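Local coordinates for protein pullulanase (Bacillus acidopullulyticus, PDB 2WAN) that hydrolyses alpha-1,6-glucosidic links in pullulan and in branched starch polysaccharides, at residues M451-G455 with K456-F460; E492-N495 with S496-E499; L537-S540 with L541-R545; F814-F817 with S818-H822. All coordinates share one frame; numbering follows the deposited sequence. Where two conformers were deposited one is given.

Overall arrangement
Contacts 1, 3 and 4 lie on loops and helices around the catalytic alpha/beta barrel, and contact 2 on an antiparallel two-stranded sheet, 492-494 with 511-513, beside it. Contact 1, a turn in the loop between helices 440-444 and 474-481, and contact 3, the end of helix 529-543, have centres about 14 Å apart and touch: Phe460 O lies 2.7 Å from Ser540 OG, a probable hydrogen bond, and the Phe460 ring packs on Leu537 and Leu541. Contact 2 stands about 18 Å from contact 1 between centres. Contact 4, on helix 811-826, comes within about 9 Å of contact 3 between nearest atoms; helix 474-481 touches both. Glycerol molecules, probably from crystallisation, lie beside Gln539 and Tyr816.

Contact 1: M451-G455 with K456-F460; sequences MKNKG and KYLAF
Asn453 and Lys456 are the two ends of a type II beta turn, and a short 3-10 segment, 457-460, starts directly after it. The turn belongs to the loop between helix 440-444 and helix 474-481. Its closing bond runs from Lys456 N to Asn453 O at 3.1 Å; an N-H...O angle of 138° shows that it is well bent, and the donor is tilted from the carbonyl plane. Gly455 sits at the third position with a positive phi of 81°, a conformation that favours glycine.

The polar contacts of the side chains are made by two ammonium groups. Lys454 folds back so that NZ donates to Met451 O at 3.0 Å, and the same group also bonds to Asp446 O. Lys456 NZ is held by the carbonyls of Ala520 and Ala522.

Van der Waals contacts fill the space between the turn and the 3-10 segment. Lys456, bent at chi2 (-72°), lays CG 3.5 Å from Lys454 O before its chain leaves the turn. The amide of Asn453 crosses the Leu458 side chain at a slant, with CG 3.6 Å from Leu458 CB. Ala459 packs against backbone and sulfur alike: its methyl CB stands 3.3 Å from Asn453 O, the carbonyl that also accepts the turn bond. Met451 also touches Phe443 and Ser444 of helix 440-444, and it brings its sulfur SD, one atom short of the chain end, to 3.8 Å from Ala459 CB and 3.6 Å from Ala459 O.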
# COMPACT_ATOMS: atom_id res chain seq x y z
N MET A 451 12.12 1.25 -31.41
CA MET A 451 13.20 1.07 -30.43
C MET A 451 13.89 -0.27 -30.68
O MET A 451 13.22 -1.28 -30.96
CB MET A 451 12.63 1.17 -29.01
CG MET A 451 12.38 2.62 -28.59
SD MET A 451 11.30 2.81 -27.16
CE MET A 451 9.69 2.51 -27.91
N LYS A 452 15.22 -0.27 -30.56
CA LYS A 452 16.03 -1.48 -30.81
C LYS A 452 15.99 -2.47 -29.65
O LYS A 452 15.87 -3.68 -29.85
CB LYS A 452 17.49 -1.08 -31.09
CG LYS A 452 17.72 -0.43 -32.45
CD LYS A 452 19.19 -0.07 -32.65
CE LYS A 452 19.45 0.49 -34.05
NZ LYS A 452 18.87 1.85 -34.24
N ASN A 453 16.09 -1.95 -28.43
CA ASN A 453 16.15 -2.80 -27.23
C ASN A 453 14.75 -3.16 -26.78
O ASN A 453 14.30 -2.74 -25.72
CB ASN A 453 16.90 -2.06 -26.10
CG ASN A 453 18.38 -1.88 -26.41
OD1 ASN A 453 19.15 -2.83 -26.30
ND2 ASN A 453 18.77 -0.67 -26.80
N LYS A 454 14.07 -3.93 -27.61
CA LYS A 454 12.64 -4.17 -27.42
C LYS A 454 12.35 -4.94 -26.14
O LYS A 454 12.93 -6.00 -25.90
CB LYS A 454 12.04 -4.86 -28.63
CG LYS A 454 12.03 -3.97 -29.84
CD LYS A 454 11.23 -4.60 -30.97
CE LYS A 454 11.47 -3.88 -32.27
NZ LYS A 454 10.84 -2.57 -32.25
N GLY A 455 11.49 -4.35 -25.31
CA GLY A 455 11.07 -4.93 -24.04
C GLY A 455 12.05 -4.73 -22.89
O GLY A 455 11.88 -5.34 -21.82
N LYS A 456 13.03 -3.84 -23.07
CA LYS A 456 14.17 -3.70 -22.14
C LYS A 456 14.30 -2.30 -21.53
O LYS A 456 13.83 -1.32 -22.11
CB LYS A 456 15.48 -4.03 -22.86
CG LYS A 456 15.48 -5.41 -23.54
CD LYS A 456 15.55 -6.55 -22.51
CE LYS A 456 15.72 -7.91 -23.21
NZ LYS A 456 15.73 -9.02 -22.22
N TYR A 457 14.94 -2.21 -20.37
CA TYR A 457 15.25 -0.91 -19.77
C TYR A 457 15.87 0.03 -20.79
O TYR A 457 15.55 1.22 -20.82
CB TYR A 457 16.22 -1.01 -18.58
CG TYR A 457 15.79 -1.89 -17.43
CD1 TYR A 457 14.60 -1.65 -16.73
CD2 TYR A 457 16.60 -2.96 -17.01
CE1 TYR A 457 14.23 -2.45 -15.64
CE2 TYR A 457 16.24 -3.77 -15.93
CZ TYR A 457 15.04 -3.51 -15.26
OH TYR A 457 14.68 -4.31 -14.19
N LEU A 458 16.81 -0.49 -21.59
CA LEU A 458 17.59 0.37 -22.49
C LEU A 458 16.76 1.04 -23.59
O LEU A 458 17.20 2.02 -24.17
CB LEU A 458 18.79 -0.37 -23.12
CG LEU A 458 19.93 -0.70 -22.14
CD1 LEU A 458 21.11 -1.25 -22.94
CD2 LEU A 458 20.38 0.53 -21.34
N ALA A 459 15.56 0.51 -23.88
CA ALA A 459 14.68 1.18 -24.84
C ALA A 459 14.42 2.63 -24.44
O ALA A 459 14.26 3.49 -25.30
CB ALA A 459 13.37 0.40 -25.02
N PHE A 460 14.39 2.91 -23.13
CA PHE A 460 14.17 4.27 -22.60
C PHE A 460 15.35 5.22 -22.78
O PHE A 460 15.27 6.40 -22.41
CB PHE A 460 13.83 4.20 -21.10
CG PHE A 460 12.43 3.75 -20.80
CD1 PHE A 460 12.08 2.39 -20.85
CD2 PHE A 460 11.46 4.67 -20.41
CE1 PHE A 460 10.77 1.98 -20.56
CE2 PHE A 460 10.14 4.26 -20.12
CZ PHE A 460 9.80 2.92 -20.17

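Contact 2: E492-N495 with S496-E499; sequences EEFN and SIDE
The short, weakly bonded strand 492-494, which pairs antiparallel with strand 511-513 in the catalytic domain, leads here into a loop that folds back on it, bringing Glu493 and Glu499 together. The two side chains arrive from opposite directions with carboxylate planes 83° apart, and Glu493 OE2 lies 2.6 Å from Glu499 OE2. A bend at chi2 (79°) carries the Glu493 carboxylate to this meeting. Arg512 forms a salt bridge with Glu493 OE2, while Arg530 bridges Glu493 OE1 and Glu499 OE2; Glu499 OE1 accepts from Asn402 N.

The apolar pair is Phe494 with Ile497, whose CD1 meets the edge of the ring near its plane, 3.6 Å from Phe494 CE1. Ser496 OG, hydrogen-bonded to Asp510 OD1, approaches the ring obliquely, 3.4 Å from Phe494 CD1. With an alanine in place of Phe494, Ile497 CD1 would probably lose the ring edge it packs on and a gap would open beside Ser496. Water 1 bridges two carbonyls of the loop, donating to Asn495 O and Ile497 O at 2.8 Å.

Two carboxylates so close, in a buried setting, suggest that a proton may be shared between them, with the flanking arginines probably offsetting whatever negative charge remains.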
# COMPACT_ATOMS: atom_id res chain seq x y z
N GLU A 492 11.47 -4.37 -9.23
CA GLU A 492 12.17 -5.19 -8.22
C GLU A 492 11.94 -6.66 -8.57
O GLU A 492 10.80 -7.08 -8.81
CB GLU A 492 11.67 -4.90 -6.80
CG GLU A 492 11.96 -3.47 -6.37
CD GLU A 492 11.40 -3.11 -5.01
OE1 GLU A 492 10.52 -3.84 -4.48
OE2 GLU A 492 11.83 -2.05 -4.48
N GLU A 493 13.04 -7.42 -8.60
CA GLU A 493 13.05 -8.83 -8.99
C GLU A 493 11.87 -9.65 -8.47
O GLU A 493 11.63 -9.74 -7.25
CB GLU A 493 14.35 -9.50 -8.50
CG GLU A 493 14.50 -10.96 -8.94
CD GLU A 493 14.97 -11.13 -10.37
OE1 GLU A 493 15.25 -10.13 -11.06
OE2 GLU A 493 15.02 -12.30 -10.83
N PHE A 494 11.15 -10.25 -9.41
CA PHE A 494 10.00 -11.08 -9.09
C PHE A 494 10.16 -12.52 -9.60
O PHE A 494 11.03 -12.81 -10.42
CB PHE A 494 8.69 -10.41 -9.58
CG PHE A 494 8.70 -9.95 -11.02
CD1 PHE A 494 8.40 -10.84 -12.05
CD2 PHE A 494 9.00 -8.61 -11.35
CE1 PHE A 494 8.39 -10.43 -13.38
CE2 PHE A 494 8.98 -8.19 -12.69
CZ PHE A 494 8.68 -9.10 -13.70
N ASN A 495 9.31 -13.41 -9.11
CA ASN A 495 9.51 -14.85 -9.31
C ASN A 495 8.94 -15.44 -10.60
O ASN A 495 9.40 -16.49 -11.08
CB ASN A 495 8.96 -15.60 -8.08
CG ASN A 495 9.32 -17.07 -8.09
OD1 ASN A 495 10.49 -17.45 -7.92
ND2 ASN A 495 8.31 -17.92 -8.32
N SER A 496 7.94 -14.76 -11.19
CA SER A 496 7.08 -15.37 -12.22
C SER A 496 7.74 -15.55 -13.59
O SER A 496 7.26 -16.33 -14.43
CB SER A 496 5.76 -14.60 -12.35
OG SER A 496 6.00 -13.19 -12.40
N ILE A 497 8.86 -14.87 -13.80
CA ILE A 497 9.59 -15.01 -15.05
C ILE A 497 10.90 -15.76 -14.78
O ILE A 497 11.70 -15.36 -13.93
CB ILE A 497 9.88 -13.63 -15.73
CG1 ILE A 497 8.56 -12.93 -16.08
CG2 ILE A 497 10.84 -13.81 -16.96
CD1 ILE A 497 8.73 -11.55 -16.77
N ASP A 498 11.07 -16.87 -15.49
CA ASP A 498 12.33 -17.61 -15.50
C ASP A 498 13.29 -16.79 -16.35
O ASP A 498 13.03 -16.56 -17.52
CB ASP A 498 12.08 -19.00 -16.11
CG ASP A 498 13.35 -19.84 -16.31
OD1 ASP A 498 14.50 -19.35 -16.21
OD2 ASP A 498 13.17 -21.04 -16.59
N GLU A 499 14.40 -16.34 -15.75
CA GLU A 499 15.36 -15.49 -16.46
C GLU A 499 16.07 -16.15 -17.64
O GLU A 499 16.72 -15.46 -18.43
CB GLU A 499 16.39 -14.90 -15.49
CG GLU A 499 15.77 -13.83 -14.57
CD GLU A 499 16.76 -13.22 -13.58
OE1 GLU A 499 17.86 -13.80 -13.37
OE2 GLU A 499 16.44 -12.16 -12.99
O HOH W 1 12.15 -16.94 -11.65

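Contact 3: L537-S540 with L541-R545; sequences LIQS and LHQQR
His542 lies one helical turn after Ile538 on helix 529-543, an outer helix of the barrel that ends here in a Schellman motif. Its CB is 3.5 Å from Ile538 O. A chi1 of -74° sets CG beside the backbone N, anti to the carbonyl carbon, and CG comes 3.3 Å from Ile538 O, which lies over one ring face, offset toward the rim. CD2 and NE2 then meet the Ile538 methyl: CG2 stands 3.9 Å from the ring centroid and 29° off its normal, a CH-pi contact over the face. At the tip, NE2 bonds to His615 O, while ND1 has a weak bond to Ile546 O.

Ile538 O also accepts the nearly straight backbone bond from His542 N (166°). On the barrel side, Leu537 and Leu541 run alongside one another in the same direction and pack on strand 485-488 (Leu488 and Val486), with CD2 of Leu537 3.8 Å from CD1 of Leu541. The helix bonds then fade: Gln544 N reaches Ser540 O only weakly, at 3.4 Å. Arg545, with positive phi, is the C-prime residue of the motif: Ile546 N donates to Leu541 O, and Arg545 N to His542 O at 2.9 Å.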
# COMPACT_ATOMS: atom_id res chain seq x y z
N LEU A 537 18.31 3.88 -17.73
CA LEU A 537 16.90 4.31 -17.93
C LEU A 537 16.59 5.58 -17.12
O LEU A 537 16.07 6.58 -17.66
CB LEU A 537 15.93 3.18 -17.56
CG LEU A 537 14.41 3.45 -17.62
CD1 LEU A 537 13.64 2.13 -17.73
CD2 LEU A 537 13.88 4.20 -16.38
N ILE A 538 16.91 5.53 -15.84
CA ILE A 538 16.66 6.65 -14.92
C ILE A 538 17.45 7.89 -15.34
O ILE A 538 16.91 8.99 -15.40
CB ILE A 538 16.98 6.21 -13.47
CG1 ILE A 538 16.00 5.12 -13.05
CG2 ILE A 538 16.97 7.42 -12.48
CD1 ILE A 538 16.50 4.28 -11.85
N GLN A 539 18.73 7.70 -15.67
CA GLN A 539 19.57 8.79 -16.15
C GLN A 539 18.98 9.48 -17.38
O GLN A 539 18.96 10.73 -17.48
CB GLN A 539 20.97 8.24 -16.46
CG GLN A 539 21.99 9.26 -16.92
CD GLN A 539 23.34 8.61 -17.16
OE1 GLN A 539 23.44 7.51 -17.73
NE2 GLN A 539 24.39 9.30 -16.76
N SER A 540 18.50 8.66 -18.32
CA SER A 540 17.94 9.15 -19.58
C SER A 540 16.70 10.00 -19.35
O SER A 540 16.56 11.07 -19.93
CB SER A 540 17.55 7.97 -20.50
OG SER A 540 16.96 8.45 -21.70
N LEU A 541 15.80 9.50 -18.52
CA LEU A 541 14.55 10.20 -18.22
C LEU A 541 14.88 11.51 -17.50
O LEU A 541 14.33 12.55 -17.87
CB LEU A 541 13.57 9.32 -17.44
CG LEU A 541 12.89 8.21 -18.28
CD1 LEU A 541 12.04 7.30 -17.43
CD2 LEU A 541 12.04 8.82 -19.42
N HIS A 542 15.80 11.47 -16.54
CA HIS A 542 16.20 12.68 -15.82
C HIS A 542 16.75 13.74 -16.77
O HIS A 542 16.45 14.93 -16.60
CB HIS A 542 17.26 12.40 -14.75
CG HIS A 542 16.75 11.71 -13.51
ND1 HIS A 542 15.42 11.58 -13.18
CD2 HIS A 542 17.45 11.19 -12.47
CE1 HIS A 542 15.32 10.96 -12.01
NE2 HIS A 542 16.54 10.75 -11.55
N GLN A 543 17.53 13.33 -17.77
CA GLN A 543 18.07 14.27 -18.77
C GLN A 543 16.97 14.98 -19.54
O GLN A 543 17.20 16.06 -20.07
CB GLN A 543 18.99 13.57 -19.76
CG GLN A 543 20.40 13.31 -19.25
CD GLN A 543 21.11 12.22 -20.04
OE1 GLN A 543 20.58 11.72 -21.05
NE2 GLN A 543 22.29 11.82 -19.58
N GLN A 544 15.79 14.37 -19.60
CA GLN A 544 14.64 15.00 -20.27
C GLN A 544 13.67 15.64 -19.26
O GLN A 544 12.53 15.97 -19.60
CB GLN A 544 13.91 13.98 -21.19
CG GLN A 544 14.83 13.32 -22.26
CD GLN A 544 15.81 14.29 -22.94
OE1 GLN A 544 17.01 14.01 -23.03
NE2 GLN A 544 15.30 15.42 -23.41
N ARG A 545 14.14 15.84 -18.02
CA ARG A 545 13.34 16.43 -16.94
C ARG A 545 12.08 15.60 -16.65
O ARG A 545 10.99 16.13 -16.33
CB ARG A 545 13.03 17.91 -17.24
CG ARG A 545 14.31 18.75 -17.43
CD ARG A 545 14.06 20.12 -18.07
NE ARG A 545 13.39 20.04 -19.38
CZ ARG A 545 13.98 19.68 -20.52
NH1 ARG A 545 15.27 19.36 -20.57
NH2 ARG A 545 13.26 19.64 -21.63
O HOH W 2 17.94 11.48 -22.41

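Contact 4: F814-F817 with S818-H822; sequences FDYF and SSMIH
Tyr816 and Met820 stand next to each other on successive turns of helix 811-826, their side chains heading in a common direction, while the backbone beneath them is joined by regular alpha-helical bonds. Each carbonyl of residues 814-817 accepts from the amide four residues on. Ser818 N gives its proton to Phe814 O at 2.9 Å, and Ser819 N to Asp815 O at 2.8 Å. Met820 N meets Tyr816 O at 3.0 Å with an N-H...O angle of 164°, and Ile821 N meets Phe817 O at 2.9 Å. These four carbonyls and four amides are thus satisfied within the helix.

The serine hydroxyls behave differently. With chi1 at 174°, Ser818 OG is swung off its own helix and bonds to Glu480 O, which ties this helix to helix 474-481. Ser819 OG stays close to the backbone, 3.0 Å from Asp815 O.

The methyl CE of Met820 packs 4.0 Å from Tyr816 CZ and lies 3.5 Å from Tyr816 OH. A bend at chi2 (-69°), with the chain extended beyond it, brings this methyl beside the phenol. Ala765 and Phe768 of helix 753-769 and Ile897 of the C-terminal sheet pack on Met820 as well. Replacing Met820 with a serine would probably open a gap beside the Tyr816 phenol and weaken the packing on helix 753-769. The chemistry divides accordingly, with main-chain polarity spent inside the helix, Ser818 gripping a neighbouring helix, and Met820 contributing apolar surface.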
# COMPACT_ATOMS: atom_id res chain seq x y z
N PHE A 814 -3.94 12.06 -29.25
CA PHE A 814 -2.62 12.31 -28.63
C PHE A 814 -2.37 13.81 -28.46
O PHE A 814 -1.93 14.27 -27.39
CB PHE A 814 -1.51 11.65 -29.48
CG PHE A 814 -0.14 11.81 -28.89
CD1 PHE A 814 0.58 13.00 -29.06
CD2 PHE A 814 0.43 10.78 -28.16
CE1 PHE A 814 1.86 13.17 -28.49
CE2 PHE A 814 1.72 10.93 -27.60
CZ PHE A 814 2.42 12.14 -27.78
N ASP A 815 -2.63 14.58 -29.51
CA ASP A 815 -2.46 16.04 -29.46
C ASP A 815 -3.37 16.74 -28.45
O ASP A 815 -2.97 17.70 -27.78
CB ASP A 815 -2.66 16.62 -30.85
CG ASP A 815 -1.52 16.25 -31.82
OD1 ASP A 815 -0.44 15.77 -31.38
OD2 ASP A 815 -1.71 16.46 -33.03
N TYR A 816 -4.60 16.25 -28.33
CA TYR A 816 -5.53 16.79 -27.33
C TYR A 816 -5.01 16.54 -25.92
O TYR A 816 -4.98 17.46 -25.09
CB TYR A 816 -6.93 16.19 -27.52
CG TYR A 816 -7.97 16.83 -26.63
CD1 TYR A 816 -8.22 16.35 -25.35
CD2 TYR A 816 -8.73 17.91 -27.09
CE1 TYR A 816 -9.17 16.95 -24.52
CE2 TYR A 816 -9.69 18.52 -26.29
CZ TYR A 816 -9.92 18.03 -25.01
OH TYR A 816 -10.86 18.62 -24.20
N PHE A 817 -4.63 15.29 -25.63
CA PHE A 817 -4.00 14.98 -24.33
C PHE A 817 -2.78 15.87 -24.07
O PHE A 817 -2.67 16.45 -23.00
CB PHE A 817 -3.55 13.52 -24.26
CG PHE A 817 -4.63 12.54 -23.86
CD1 PHE A 817 -5.78 12.37 -24.65
CD2 PHE A 817 -4.45 11.71 -22.76
CE1 PHE A 817 -6.74 11.43 -24.32
CE2 PHE A 817 -5.42 10.74 -22.43
CZ PHE A 817 -6.57 10.61 -23.22
N SER A 818 -1.89 15.99 -25.06
CA SER A 818 -0.68 16.79 -24.92
C SER A 818 -1.04 18.25 -24.63
O SER A 818 -0.44 18.88 -23.75
CB SER A 818 0.19 16.69 -26.18
OG SER A 818 1.30 17.59 -26.10
N SER A 819 -2.04 18.77 -25.32
CA SER A 819 -2.42 20.18 -25.16
C SER A 819 -2.96 20.44 -23.74
O SER A 819 -2.66 21.49 -23.15
CB SER A 819 -3.46 20.60 -26.21
OG SER A 819 -2.87 20.64 -27.51
N MET A 820 -3.76 19.51 -23.22
CA MET A 820 -4.28 19.58 -21.85
C MET A 820 -3.16 19.50 -20.82
O MET A 820 -3.16 20.25 -19.83
CB MET A 820 -5.28 18.45 -21.57
CG MET A 820 -6.70 18.82 -21.91
SD MET A 820 -7.45 20.09 -20.82
CE MET A 820 -9.05 20.13 -21.66
N ILE A 821 -2.23 18.58 -21.04
CA ILE A 821 -1.12 18.39 -20.09
C ILE A 821 -0.24 19.64 -20.07
O ILE A 821 0.08 20.15 -18.99
CB ILE A 821 -0.34 17.12 -20.42
CG1 ILE A 821 -1.19 15.90 -20.08
CG2 ILE A 821 1.02 17.07 -19.64
CD1 ILE A 821 -0.76 14.63 -20.83
N HIS A 822 0.13 20.15 -21.24
CA HIS A 822 0.94 21.38 -21.31
C HIS A 822 0.25 22.59 -20.69
O HIS A 822 0.90 23.40 -20.03
CB HIS A 822 1.37 21.67 -22.75
CG HIS A 822 2.37 20.69 -23.28
ND1 HIS A 822 3.72 20.94 -23.31
CD2 HIS A 822 2.21 19.44 -23.80
CE1 HIS A 822 4.35 19.90 -23.84
NE2 HIS A 822 3.45 18.98 -24.14